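Local atomic coordinates of exopolygalacturonase (Yersinia enterocolitica, PDB entry 2UVF), a protein that hydrolyses polygalacturonan, the backbone of pectin, as a family 28 glycoside hydrolase that probably releases digalacturonic acid from chain ends. Residues P420-W425 and I448-A453; A477-F482 and F519-L524; W550-H555 and L572-F577. All blocks are in the same frame, centred on the assembly; numbering follows the deposited sequence.

Contact 1 of 3, residues P420-W425 and I448-A453; sequences PMKGAW and IEDILA
Trp425 turns an edge of its indole to the next strand: the carbonyl O of Leu452 lies near the ring plane, 3.7 Å from Trp425 CD1. Leu452 CD2 meets the same ring atom at 4.1 Å. Toward the start of the two strands, the carboxylate of Glu449 lies across Pro420 and Lys422, its OE2 3.3 Å from Lys422 CD, while OE1 forms a salt bridge with Arg478. An anti first torsion (chi1 174°) and an extended chain beyond it carry CG, CD and CE of Lys422 past the carboxylates of Glu449 and Asp450. Lys422 CE crosses Asp450 OD2 at 3.2 Å, but NZ is too far from it for a salt bridge; Asp450 OD1 is hydrogen-bonded to Asn479. These are adjacent coils of the right-handed parallel beta-helix of family 28. Lys422, Glu449, Trp425 and Leu452 lie on one face of the sheet, and Met421, Ala424, Ile448 and Ile451 on the buried one, near Phe407. There Ala424 CB is small enough to let Ile451 CD1 in to 3.6 Å. Both strands bend midway, at Asp450 and at Gly423, where phi 95° and psi 88° would press a side chain on the preceding carbonyl O. Through the bend, Gly423 N bonds to Glu449 O and Ala424 N to Asp450 O.

Contact 2 of 3, residues A477-F482 and F519-L524; sequences ARNVTF and FYDFTL
This is a coil-to-coil contact between parallel strands of the right-handed beta-helix, at a corner where the chain swings from one face of the solenoid to the next. Asn479 makes the turn in a left-handed backbone conformation, and Asp521 does the same one coil on. Past the corner the ladder is regular: Val480 N bonds to Asp521 O, Thr523 N to Val480 O, and Phe482 N to Thr523 O at 2.8 Å. Residues therefore stack on their equivalents in the neighbouring coil.

On the buried face Val480 sits squarely over the phenyl ring of Phe522, with CB 3.8 Å from the centroid, in a CH-pi contact. Ala477 O lies at the edge of the same ring. The methyl of Ala477 meets the edge of the Phe519 ring in plane, Ala477 CB to Phe519 CD1 3.5 Å; the small methyl suits this place beside two aromatic rings. Phe519 and Phe522 also reach Ala467 and Met497, so aromatic residues help to fill the interior.

At the corner itself Asn479 and Asp521 lie alongside each other, amide and carboxylate planes only 7° apart. The amide gives its ND2 hydrogen to Asp450, continuing the row of polar side chains to a third coil. On the other face Arg478 lies beside Tyr520, with CB over one ring face, 4.1 Å from the centroid. Both side chains leave with CG between backbone N and carbonyl carbon (chi1 60° and 71°), which starts them in matching directions. Arg478 NE forms a salt bridge with Glu449, while Arg478 NH1 donates to Tyr520 OH at 3.1 Å, the oxygen tilted somewhat from the guanidinium plane.

Contact 3 of 3, residues W550-H555 and L572-F577; sequences WHRLVH and LRDSEF
Residues 550-555 and 572-577 run parallel, with His551 opposite Leu572, Arg552 opposite Arg573 and His555 opposite Glu576. Arg573 N bonds to His551 O and Leu553 N to Arg573 O, both at 2.9 Å, and Glu576 N bonds to Val554 O beyond. Between them the ladder changes, because Leu553 and Asp574 turn in left-handed backbone conformations. Ser575 fills the place: its OG accepts from Val554 N at 2.8 Å and donates to Arg573 O from above the carbonyl plane. One short hydroxyl thus serves a buried N-H, and Arg573 O is gripped by two donors. The two segments belong to late coils of the right-handed parallel beta-helix, and the break splits the second into strands 572-573 and 576-577 where Asp574 bends the chain.

Inside, Leu572 crosses Val554 at about a right angle; Leu572 CD1 comes to 3.4 Å from Val554 CG2, tighter than usual van der Waals contact. Branched apolar residues suit this buried face, where Val554 also touches Met497.

Outside, the guanidinium of Arg573 lies flat over one face of the Trp550 indole, planes 8° apart, with CZ 3.9 Å from the centroid of the six-membered ring. Arg573 CD sits over the five-membered ring in a CH-pi contact, so the extended arginine spans both rings of the indole. The cation-pi pairing suits a partly exposed position: the flat cation and its methylenes cover the indole face.

Near the far end, Glu576 bends at chi2 (-74°) and brings its carboxylate nearly coplanar with the His555 imidazole. His555 ND1 donates in its ring plane to the syn side of Glu576 OE2, at 2.8 Å.

The three contacts follow one another along the beta-helix, with centres about 10 Å apart between contacts 1 and 2, about 10 Å between contacts 2 and 3, and about 19 Å between contacts 1 and 3. Backbone pairs probably carry the hydrogen-bond ladder across the joins: Thr481 N with Ile451 O at 2.8 Å, and His555 N with Phe522 O at 2.8 Å. Side chains join contacts 2 and 3 as well, through a cation-pi contact of Arg552 with Tyr520. The side chain of Ile448 in contact 1 comes within about 8 Å of bound galacturonic acid, and that of Phe519 in contact 2 within about 10 Å; contact 3 continues the solenoid toward the C-terminus.

Contact 1 of 3, residues P420-W425 and I448-A453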
loop_
_atom_site.group_PDB
_atom_site.type_symbol
_atom_site.label_atom_id
_atom_site.label_comp_id
_atom_site.label_asym_id
_atom_site.label_seq_id
_atom_site.Cartn_x
_atom_site.Cartn_y
_atom_site.Cartn_z
ATOM N N PRO A 420 -15.573 -9.019 2.651
ATOM C CA PRO A 420 -14.177 -9.415 2.710
ATOM C C PRO A 420 -13.294 -8.356 2.005
ATOM O O PRO A 420 -13.795 -7.604 1.149
ATOM C CB PRO A 420 -14.169 -10.756 1.981
ATOM C CG PRO A 420 -15.305 -10.689 1.055
ATOM C CD PRO A 420 -16.356 -9.883 1.747
ATOM N N MET A 421 -12.025 -8.259 2.428
ATOM C CA MET A 421 -11.005 -7.504 1.695
ATOM C C MET A 421 -10.679 -8.317 0.423
ATOM O O MET A 421 -9.917 -9.288 0.482
ATOM C CB MET A 421 -9.780 -7.282 2.607
ATOM C CG MET A 421 -8.583 -6.509 2.028
ATOM S SD MET A 421 -8.916 -4.857 1.409
ATOM C CE MET A 421 -8.817 -5.144 -0.370
ATOM N N LYS A 422 -11.276 -7.932 -0.712
ATOM C CA LYS A 422 -11.257 -8.766 -1.927
ATOM C C LYS A 422 -10.817 -8.019 -3.192
ATOM O O LYS A 422 -11.466 -7.068 -3.615
ATOM C CB LYS A 422 -12.646 -9.428 -2.138
ATOM C CG LYS A 422 -12.808 -10.216 -3.440
ATOM C CD LYS A 422 -14.187 -10.896 -3.597
ATOM C CE LYS A 422 -14.302 -11.451 -5.038
ATOM N NZ LYS A 422 -15.682 -11.906 -5.490
ATOM N N GLY A 423 -9.719 -8.452 -3.802
ATOM C CA GLY A 423 -9.255 -7.852 -5.067
ATOM C C GLY A 423 -8.213 -6.746 -4.962
ATOM O O GLY A 423 -8.551 -5.553 -4.924
ATOM N N ALA A 424 -6.936 -7.131 -4.936
ATOM C CA ALA A 424 -5.838 -6.143 -4.885
ATOM C C ALA A 424 -4.792 -6.403 -5.979
ATOM O O ALA A 424 -4.396 -7.524 -6.210
ATOM C CB ALA A 424 -5.189 -6.167 -3.532
ATOM N N TRP A 425 -4.330 -5.365 -6.644
ATOM C CA TRP A 425 -3.323 -5.581 -7.670
ATOM C C TRP A 425 -2.180 -4.608 -7.415
ATOM O O TRP A 425 -2.342 -3.396 -7.456
ATOM C CB TRP A 425 -3.977 -5.509 -9.053
ATOM C CG TRP A 425 -3.137 -5.771 -10.258
ATOM C CD1 TRP A 425 -1.993 -6.509 -10.350
ATOM C CD2 TRP A 425 -3.405 -5.276 -11.571
ATOM N NE1 TRP A 425 -1.513 -6.490 -11.650
ATOM C CE2 TRP A 425 -2.377 -5.751 -12.421
ATOM C CE3 TRP A 425 -4.425 -4.477 -12.116
ATOM C CZ2 TRP A 425 -2.343 -5.455 -13.785
ATOM C CZ3 TRP A 425 -4.389 -4.182 -13.478
ATOM C CH2 TRP A 425 -3.355 -4.677 -14.297
ATOM N N ILE A 448 -9.143 -12.000 3.736
ATOM C CA ILE A 448 -8.356 -11.236 2.769
ATOM C C ILE A 448 -8.097 -12.148 1.579
ATOM O O ILE A 448 -7.633 -13.279 1.744
ATOM C CB ILE A 448 -7.009 -10.722 3.380
ATOM C CG1 ILE A 448 -7.288 -9.737 4.528
ATOM C CG2 ILE A 448 -6.120 -10.088 2.282
ATOM C CD1 ILE A 448 -6.231 -9.689 5.603
ATOM N N GLU A 449 -8.401 -11.678 0.376
ATOM C CA GLU A 449 -8.395 -12.594 -0.752
ATOM C C GLU A 449 -8.226 -11.920 -2.113
ATOM O O GLU A 449 -8.526 -10.737 -2.276
ATOM C CB GLU A 449 -9.691 -13.414 -0.739
ATOM C CG GLU A 449 -10.938 -12.582 -1.029
ATOM C CD GLU A 449 -12.242 -13.278 -0.648
ATOM O OE1 GLU A 449 -12.205 -14.354 0.001
ATOM O OE2 GLU A 449 -13.297 -12.725 -1.003
ATOM N N ASP A 450 -7.771 -12.718 -3.081
ATOM C CA ASP A 450 -7.603 -12.295 -4.468
ATOM C C ASP A 450 -6.600 -11.153 -4.565
ATOM O O ASP A 450 -6.910 -10.110 -5.128
ATOM C CB ASP A 450 -8.936 -11.871 -5.121
ATOM C CG ASP A 450 -10.071 -12.906 -4.956
ATOM O OD1 ASP A 450 -9.826 -14.095 -4.613
ATOM O OD2 ASP A 450 -11.240 -12.498 -5.208
ATOM N N ILE A 451 -5.404 -11.386 -4.026
ATOM C CA ILE A 451 -4.321 -10.400 -3.948
ATOM C C ILE A 451 -3.206 -10.800 -4.924
ATOM O O ILE A 451 -2.665 -11.903 -4.829
ATOM C CB ILE A 451 -3.708 -10.326 -2.490
ATOM C CG1 ILE A 451 -4.780 -10.226 -1.372
ATOM C CG2 ILE A 451 -2.668 -9.225 -2.365
ATOM C CD1 ILE A 451 -5.740 -8.996 -1.433
ATOM N N LEU A 452 -2.857 -9.898 -5.846
ATOM C CA LEU A 452 -1.733 -10.124 -6.787
ATOM C C LEU A 452 -0.633 -9.040 -6.744
ATOM O O LEU A 452 -0.850 -7.900 -7.151
ATOM C CB LEU A 452 -2.240 -10.364 -8.238
ATOM C CG LEU A 452 -1.183 -10.532 -9.350
ATOM C CD1 LEU A 452 -0.251 -11.716 -9.095
ATOM C CD2 LEU A 452 -1.802 -10.635 -10.733
ATOM N N ALA A 453 0.550 -9.417 -6.258
ATOM C CA ALA A 453 1.699 -8.504 -6.178
ATOM C C ALA A 453 2.814 -8.916 -7.176
ATOM O O ALA A 453 3.569 -9.866 -6.939
ATOM C CB ALA A 453 2.231 -8.435 -4.728
#

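Contact 2 of 3, residues A477-F482 and F519-L524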
loop_
_atom_site.group_PDB
_atom_site.type_symbol
_atom_site.label_atom_id
_atom_site.label_comp_id
_atom_site.label_asym_id
_atom_site.label_seq_id
_atom_site.Cartn_x
_atom_site.Cartn_y
_atom_site.Cartn_z
ATOM N N ALA A 477 -6.368 -15.461 5.074
ATOM C CA ALA A 477 -6.074 -14.964 3.732
ATOM C C ALA A 477 -5.958 -16.147 2.783
ATOM O O ALA A 477 -5.454 -17.221 3.140
ATOM C CB ALA A 477 -4.800 -14.121 3.725
ATOM N N ARG A 478 -6.476 -15.951 1.584
ATOM C CA ARG A 478 -6.496 -16.981 0.573
ATOM C C ARG A 478 -6.313 -16.346 -0.789
ATOM O O ARG A 478 -6.549 -15.147 -0.963
ATOM C CB ARG A 478 -7.804 -17.785 0.623
ATOM C CG ARG A 478 -9.094 -16.999 0.408
ATOM C CD ARG A 478 -10.291 -17.871 0.832
ATOM N NE ARG A 478 -11.584 -17.177 0.823
ATOM C CZ ARG A 478 -12.665 -17.610 1.476
ATOM N NH1 ARG A 478 -12.629 -18.732 2.194
ATOM N NH2 ARG A 478 -13.793 -16.911 1.429
ATOM N N ASN A 479 -5.898 -17.168 -1.748
ATOM C CA ASN A 479 -5.621 -16.729 -3.112
ATOM C C ASN A 479 -4.750 -15.459 -3.187
ATOM O O ASN A 479 -5.141 -14.442 -3.749
ATOM C CB ASN A 479 -6.905 -16.631 -3.932
ATOM C CG ASN A 479 -6.628 -16.393 -5.393
ATOM O OD1 ASN A 479 -5.596 -16.833 -5.918
ATOM N ND2 ASN A 479 -7.522 -15.664 -6.060
ATOM N N VAL A 480 -3.564 -15.561 -2.592
ATOM C CA VAL A 480 -2.566 -14.489 -2.567
ATOM C C VAL A 480 -1.381 -14.941 -3.435
ATOM O O VAL A 480 -0.822 -16.016 -3.206
ATOM C CB VAL A 480 -2.108 -14.181 -1.097
ATOM C CG1 VAL A 480 -0.832 -13.362 -1.071
ATOM C CG2 VAL A 480 -3.216 -13.474 -0.294
ATOM N N THR A 481 -1.043 -14.136 -4.448
ATOM C CA THR A 481 0.062 -14.428 -5.371
ATOM C C THR A 481 1.139 -13.368 -5.248
ATOM O O THR A 481 0.857 -12.174 -5.307
ATOM C CB THR A 481 -0.394 -14.560 -6.871
ATOM O OG1 THR A 481 -1.263 -15.684 -7.010
ATOM C CG2 THR A 481 0.801 -14.778 -7.806
ATOM N N PHE A 482 2.373 -13.822 -5.093
ATOM C CA PHE A 482 3.515 -12.942 -4.953
ATOM C C PHE A 482 4.561 -13.403 -5.961
ATOM O O PHE A 482 5.261 -14.377 -5.742
ATOM C CB PHE A 482 4.039 -13.017 -3.513
ATOM C CG PHE A 482 5.149 -12.058 -3.210
ATOM C CD1 PHE A 482 4.874 -10.824 -2.614
ATOM C CD2 PHE A 482 6.470 -12.384 -3.504
ATOM C CE1 PHE A 482 5.901 -9.952 -2.310
ATOM C CE2 PHE A 482 7.485 -11.514 -3.200
ATOM C CZ PHE A 482 7.200 -10.293 -2.604
ATOM N N PHE A 519 -4.392 -19.660 6.700
ATOM C CA PHE A 519 -3.837 -19.213 5.432
ATOM C C PHE A 519 -3.729 -20.398 4.481
ATOM O O PHE A 519 -3.211 -21.453 4.843
ATOM C CB PHE A 519 -2.469 -18.561 5.637
ATOM C CG PHE A 519 -2.501 -17.333 6.506
ATOM C CD1 PHE A 519 -3.114 -16.160 6.059
ATOM C CD2 PHE A 519 -1.908 -17.345 7.769
ATOM C CE1 PHE A 519 -3.152 -15.022 6.858
ATOM C CE2 PHE A 519 -1.926 -16.216 8.570
ATOM C CZ PHE A 519 -2.553 -15.049 8.116
ATOM N N TYR A 520 -4.261 -20.228 3.278
ATOM C CA TYR A 520 -4.168 -21.257 2.252
ATOM C C TYR A 520 -4.207 -20.679 0.832
ATOM O O TYR A 520 -4.728 -19.576 0.601
ATOM C CB TYR A 520 -5.210 -22.377 2.468
ATOM C CG TYR A 520 -6.645 -22.003 2.207
ATOM C CD1 TYR A 520 -7.181 -22.081 0.924
ATOM C CD2 TYR A 520 -7.482 -21.590 3.253
ATOM C CE1 TYR A 520 -8.509 -21.729 0.676
ATOM C CE2 TYR A 520 -8.814 -21.241 3.016
ATOM C CZ TYR A 520 -9.316 -21.315 1.729
ATOM O OH TYR A 520 -10.628 -20.964 1.485
ATOM N N ASP A 521 -3.654 -21.437 -0.115
ATOM C CA ASP A 521 -3.632 -21.032 -1.515
ATOM C C ASP A 521 -2.763 -19.765 -1.671
ATOM O O ASP A 521 -3.238 -18.693 -2.048
ATOM C CB ASP A 521 -5.066 -20.873 -2.055
ATOM C CG ASP A 521 -5.118 -20.623 -3.545
ATOM O OD1 ASP A 521 -4.166 -21.016 -4.259
ATOM O OD2 ASP A 521 -6.121 -20.015 -4.002
ATOM N N PHE A 522 -1.486 -19.922 -1.326
ATOM C CA PHE A 522 -0.458 -18.895 -1.486
ATOM C C PHE A 522 0.529 -19.384 -2.523
ATOM O O PHE A 522 0.975 -20.529 -2.489
ATOM C CB PHE A 522 0.298 -18.642 -0.175
ATOM C CG PHE A 522 -0.325 -17.586 0.711
ATOM C CD1 PHE A 522 -1.679 -17.628 1.048
ATOM C CD2 PHE A 522 0.463 -16.552 1.234
ATOM C CE1 PHE A 522 -2.237 -16.654 1.870
ATOM C CE2 PHE A 522 -0.100 -15.573 2.068
ATOM C CZ PHE A 522 -1.440 -15.629 2.381
ATOM N N THR A 523 0.879 -18.482 -3.423
ATOM C CA THR A 523 1.817 -18.743 -4.494
ATOM C C THR A 523 2.988 -17.757 -4.451
ATOM O O THR A 523 2.798 -16.528 -4.526
ATOM C CB THR A 523 1.099 -18.669 -5.852
ATOM O OG1 THR A 523 0.094 -19.685 -5.889
ATOM C CG2 THR A 523 2.067 -18.866 -7.011
ATOM N N LEU A 524 4.184 -18.329 -4.310
ATOM C CA LEU A 524 5.448 -17.633 -4.474
ATOM C C LEU A 524 6.174 -18.179 -5.719
ATOM O O LEU A 524 6.573 -19.334 -5.752
ATOM C CB LEU A 524 6.309 -17.791 -3.219
ATOM C CG LEU A 524 7.359 -16.707 -2.935
ATOM C CD1 LEU A 524 6.761 -15.592 -2.105
ATOM C CD2 LEU A 524 8.523 -17.335 -2.195
#

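Contact 3 of 3, residues W550-H555 and L572-F577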
loop_
_atom_site.group_PDB
_atom_site.type_symbol
_atom_site.label_atom_id
_atom_site.label_comp_id
_atom_site.label_asym_id
_atom_site.label_seq_id
_atom_site.Cartn_x
_atom_site.Cartn_y
_atom_site.Cartn_z
ATOM N N TRP A 550 -3.369 -25.117 11.097
ATOM C CA TRP A 550 -2.315 -25.260 10.099
ATOM C C TRP A 550 -2.597 -24.499 8.802
ATOM O O TRP A 550 -3.749 -24.200 8.468
ATOM C CB TRP A 550 -1.954 -26.738 9.827
ATOM C CG TRP A 550 -3.119 -27.626 9.468
ATOM C CD1 TRP A 550 -3.775 -27.691 8.261
ATOM C CD2 TRP A 550 -3.756 -28.584 10.323
ATOM N NE1 TRP A 550 -4.792 -28.623 8.323
ATOM C CE2 TRP A 550 -4.803 -29.188 9.572
ATOM C CE3 TRP A 550 -3.558 -28.981 11.659
ATOM C CZ2 TRP A 550 -5.641 -30.176 10.111
ATOM C CZ3 TRP A 550 -4.392 -29.965 12.196
ATOM C CH2 TRP A 550 -5.424 -30.550 11.418
ATOM N N HIS A 551 -1.511 -24.187 8.098
ATOM C CA HIS A 551 -1.549 -23.577 6.776
ATOM C C HIS A 551 -1.512 -24.686 5.747
ATOM O O HIS A 551 -0.948 -25.751 5.988
ATOM C CB HIS A 551 -0.335 -22.657 6.562
ATOM C CG HIS A 551 -0.004 -21.802 7.747
ATOM N ND1 HIS A 551 -0.585 -20.572 7.963
ATOM C CD2 HIS A 551 0.837 -22.009 8.788
ATOM C CE1 HIS A 551 -0.108 -20.051 9.079
ATOM N NE2 HIS A 551 0.756 -20.903 9.599
ATOM N N ARG A 552 -2.098 -24.442 4.591
ATOM C CA ARG A 552 -2.147 -25.471 3.573
ATOM C C ARG A 552 -2.104 -24.825 2.200
ATOM O O ARG A 552 -2.334 -23.631 2.075
ATOM C CB ARG A 552 -3.389 -26.379 3.767
ATOM C CG ARG A 552 -4.709 -25.754 3.354
ATOM C CD ARG A 552 -5.938 -26.512 3.869
ATOM N NE ARG A 552 -7.152 -25.903 3.314
ATOM C CZ ARG A 552 -7.751 -26.300 2.191
ATOM N NH1 ARG A 552 -7.280 -27.350 1.511
ATOM N NH2 ARG A 552 -8.833 -25.660 1.752
ATOM N N LEU A 553 -1.790 -25.617 1.179
ATOM C CA LEU A 553 -1.820 -25.168 -0.218
ATOM C C LEU A 553 -0.874 -24.000 -0.548
ATOM O O LEU A 553 -1.269 -23.035 -1.195
ATOM C CB LEU A 553 -3.263 -24.876 -0.670
ATOM C CG LEU A 553 -4.210 -26.088 -0.719
ATOM C CD1 LEU A 553 -5.634 -25.624 -0.886
ATOM C CD2 LEU A 553 -3.808 -27.084 -1.839
ATOM N N VAL A 554 0.374 -24.109 -0.093
ATOM C CA VAL A 554 1.442 -23.183 -0.472
ATOM C C VAL A 554 2.213 -23.734 -1.689
ATOM O O VAL A 554 2.866 -24.771 -1.603
ATOM C CB VAL A 554 2.423 -22.908 0.712
ATOM C CG1 VAL A 554 3.563 -21.999 0.284
ATOM C CG2 VAL A 554 1.695 -22.306 1.908
ATOM N N HIS A 555 2.120 -23.029 -2.815
ATOM C CA HIS A 555 2.811 -23.406 -4.062
ATOM C C HIS A 555 4.008 -22.483 -4.316
ATOM O O HIS A 555 3.832 -21.299 -4.616
ATOM C CB HIS A 555 1.848 -23.360 -5.258
ATOM C CG HIS A 555 0.444 -23.759 -4.921
ATOM N ND1 HIS A 555 0.082 -25.065 -4.653
ATOM C CD2 HIS A 555 -0.684 -23.021 -4.786
ATOM C CE1 HIS A 555 -1.211 -25.111 -4.377
ATOM N NE2 HIS A 555 -1.699 -23.886 -4.454
ATOM N N LEU A 572 2.366 -27.195 8.010
ATOM C CA LEU A 572 1.989 -26.940 6.639
ATOM C C LEU A 572 1.511 -28.220 5.962
ATOM O O LEU A 572 2.090 -29.279 6.161
ATOM C CB LEU A 572 3.176 -26.338 5.892
ATOM C CG LEU A 572 2.923 -25.907 4.449
ATOM C CD1 LEU A 572 2.074 -24.642 4.402
ATOM C CD2 LEU A 572 4.253 -25.717 3.753
ATOM N N ARG A 573 0.456 -28.120 5.166
ATOM C CA ARG A 573 -0.062 -29.279 4.447
ATOM C C ARG A 573 -0.315 -28.983 2.984
ATOM O O ARG A 573 -0.546 -27.830 2.618
ATOM C CB ARG A 573 -1.363 -29.762 5.093
ATOM C CG ARG A 573 -1.238 -29.985 6.574
ATOM C CD ARG A 573 -2.300 -30.920 7.090
ATOM N NE ARG A 573 -1.989 -31.313 8.468
ATOM C CZ ARG A 573 -2.552 -32.334 9.106
ATOM N NH1 ARG A 573 -3.471 -33.088 8.496
ATOM N NH2 ARG A 573 -2.198 -32.597 10.357
ATOM N N ASP A 574 -0.299 -30.033 2.157
ATOM C CA ASP A 574 -0.660 -29.949 0.721
ATOM C C ASP A 574 0.134 -28.876 -0.069
ATOM O O ASP A 574 -0.394 -28.234 -1.000
ATOM C CB ASP A 574 -2.186 -29.768 0.513
ATOM C CG ASP A 574 -3.040 -30.468 1.589
ATOM O OD1 ASP A 574 -2.717 -31.613 1.982
ATOM O OD2 ASP A 574 -4.055 -29.861 2.025
ATOM N N SER A 575 1.409 -28.713 0.289
ATOM C CA SER A 575 2.250 -27.674 -0.299
ATOM C C SER A 575 3.485 -28.204 -1.047
ATOM O O SER A 575 4.023 -29.252 -0.695
ATOM C CB SER A 575 2.665 -26.702 0.800
ATOM O OG SER A 575 1.523 -26.128 1.416
ATOM N N GLU A 576 3.936 -27.489 -2.080
ATOM C CA GLU A 576 5.172 -27.875 -2.788
ATOM C C GLU A 576 6.167 -26.732 -3.063
ATOM O O GLU A 576 5.762 -25.613 -3.371
ATOM C CB GLU A 576 4.881 -28.673 -4.075
ATOM C CG GLU A 576 4.253 -27.890 -5.205
ATOM C CD GLU A 576 2.799 -27.589 -4.957
ATOM O OE1 GLU A 576 2.131 -28.413 -4.289
ATOM O OE2 GLU A 576 2.326 -26.523 -5.426
ATOM N N PHE A 577 7.460 -27.064 -2.978
ATOM C CA PHE A 577 8.567 -26.122 -3.147
ATOM C C PHE A 577 9.521 -26.560 -4.270
ATOM O O PHE A 577 10.471 -27.316 -4.034
ATOM C CB PHE A 577 9.337 -25.985 -1.830
ATOM C CG PHE A 577 8.492 -25.536 -0.678
ATOM C CD1 PHE A 577 7.826 -26.466 0.123
ATOM C CD2 PHE A 577 8.365 -24.177 -0.380
ATOM C CE1 PHE A 577 7.035 -26.050 1.197
ATOM C CE2 PHE A 577 7.574 -23.755 0.689
ATOM C CZ PHE A 577 6.910 -24.689 1.479
#